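Local coordinates for variant surface glycoprotein MITAT 1.1 (PDB 5LY9), which forms a dense coat on the surface of the trypanosome and, through antigenic switching among many such proteins, lets the parasite evade the host immune response, at residues A[61-66]-A[301-306]. Numbering follows the deposited sequence.
Sequences ALQQLT and EALFGG. Unlike the reference sequence in segment 61-66: Leu65 (reference Ser).
Gln64 lays its aliphatic stem past the ring of Phe304 and hooks its amide onto the backbone of Leu303. CB of Gln64 sits 3.8 Å from CE1 of Phe304, the two side chains running antiparallel as they pass, with amide and ring planes close to perpendicular. A bend at chi2 (87°) carries the amide off the line of the stem and onto the last turn of helix 295-304. There NE2 of Gln64 donates to the carbonyl O of Leu303 at 2.9 Å; the bond is nearly straight (168°), lies in the carbonyl plane on a lone pair, and also falls close to the plane of the amide, a geometry that favours this rotation of the group. This carbonyl lies two residues before Gly305, whose positive phi takes the chain out of the helix; the amide of Gln64 gives it a donor from another helix. The side chain of Leu303, which points toward helix 62-114, rests its CD2 methyl 3.7 Å from CB of Gln63 and 3.8 Å from CD of Gln64. Gln63 lies roughly perpendicular to Leu303, and its extended chain takes OE1 to a hydrogen bond with NZ of Lys299. Leu285 of helix 275-285 touches both Gln63 and Leu303, while Tyr315 of helix 313-321 meets the Phe304 ring at a steep angle and also packs on Gln64. On another face of the 62-114 helix, Leu65 packs against helix 24-55, and Leu62 and Thr66 meet the second subunit. The contact thus docks the C-terminal end of a short helix onto the first turn of helix 62-114, one of the long helices of the elongated, dimeric A-type variant surface glycoprotein fold.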
# COMPACT_ATOMS: atom_id res chain seq x y z
N ALA A 61 7.40 42.85 -1.90
CA ALA A 61 7.86 41.64 -1.25
C ALA A 61 8.24 40.58 -2.25
O ALA A 61 8.11 39.36 -1.96
CB ALA A 61 6.81 41.12 -0.33
N LEU A 62 8.73 41.04 -3.39
CA LEU A 62 8.97 40.12 -4.53
C LEU A 62 9.94 39.01 -4.14
O LEU A 62 9.63 37.83 -4.42
CB LEU A 62 9.47 40.89 -5.76
CG LEU A 62 9.83 39.97 -6.93
CD1 LEU A 62 8.59 39.25 -7.38
CD2 LEU A 62 10.42 40.77 -8.06
N GLN A 63 11.09 39.35 -3.54
CA GLN A 63 12.06 38.36 -3.26
C GLN A 63 11.63 37.41 -2.13
O GLN A 63 11.86 36.22 -2.24
CB GLN A 63 13.43 38.94 -2.92
CG GLN A 63 14.08 39.66 -4.11
CD GLN A 63 15.47 40.24 -3.75
OE1 GLN A 63 16.23 39.67 -3.02
NE2 GLN A 63 15.81 41.35 -4.33
N GLN A 64 11.04 37.94 -1.07
CA GLN A 64 10.52 37.09 0.04
C GLN A 64 9.49 36.09 -0.48
O GLN A 64 9.53 34.89 -0.20
CB GLN A 64 9.84 37.97 1.08
CG GLN A 64 10.79 38.92 1.78
CD GLN A 64 11.03 40.26 1.11
OE1 GLN A 64 10.76 40.48 -0.07
NE2 GLN A 64 11.65 41.17 1.86
N LEU A 65 8.61 36.57 -1.33
CA LEU A 65 7.49 35.71 -1.80
C LEU A 65 7.96 34.69 -2.87
O LEU A 65 7.51 33.55 -2.90
CB LEU A 65 6.37 36.60 -2.33
CG LEU A 65 5.69 37.39 -1.19
CD1 LEU A 65 4.61 38.26 -1.75
CD2 LEU A 65 5.05 36.45 -0.20
N THR A 66 8.88 35.10 -3.72
CA THR A 66 9.51 34.20 -4.70
C THR A 66 10.16 33.03 -3.96
O THR A 66 9.99 31.88 -4.33
CB THR A 66 10.50 34.90 -5.57
OG1 THR A 66 9.83 35.87 -6.39
CG2 THR A 66 11.24 33.96 -6.47
N GLU A 301 18.45 37.52 6.54
CA GLU A 301 18.27 38.60 7.57
C GLU A 301 17.79 39.88 6.90
O GLU A 301 16.95 40.62 7.44
CB GLU A 301 19.59 38.85 8.25
CG GLU A 301 19.91 37.77 9.19
CD GLU A 301 21.38 37.70 9.60
OE1 GLU A 301 22.28 38.32 8.99
OE2 GLU A 301 21.60 36.99 10.61
N ALA A 302 18.36 40.18 5.73
CA ALA A 302 17.92 41.34 4.95
C ALA A 302 16.54 41.25 4.42
O ALA A 302 15.88 42.26 4.14
CB ALA A 302 18.94 41.62 3.84
N LEU A 303 16.07 40.03 4.18
CA LEU A 303 14.74 39.82 3.64
C LEU A 303 13.64 39.86 4.71
O LEU A 303 12.59 40.41 4.50
CB LEU A 303 14.69 38.45 2.96
CG LEU A 303 15.39 38.34 1.56
CD1 LEU A 303 15.40 36.86 1.14
CD2 LEU A 303 14.65 39.21 0.57
N PHE A 304 13.93 39.20 5.83
CA PHE A 304 12.93 38.78 6.81
C PHE A 304 13.17 39.45 8.18
O PHE A 304 12.32 39.36 9.10
CB PHE A 304 12.95 37.22 6.96
CG PHE A 304 12.39 36.53 5.78
CD1 PHE A 304 11.05 36.66 5.43
CD2 PHE A 304 13.18 35.78 4.99
CE1 PHE A 304 10.56 36.09 4.25
CE2 PHE A 304 12.68 35.14 3.84
CZ PHE A 304 11.39 35.35 3.46
N GLY A 305 14.25 40.17 8.36
CA GLY A 305 14.46 40.84 9.62
C GLY A 305 15.10 40.02 10.71
O GLY A 305 15.17 40.46 11.86
N GLY A 306 15.63 38.84 10.36
CA GLY A 306 16.26 37.93 11.36
C GLY A 306 16.15 36.49 10.84
O GLY A 306 15.71 36.27 9.72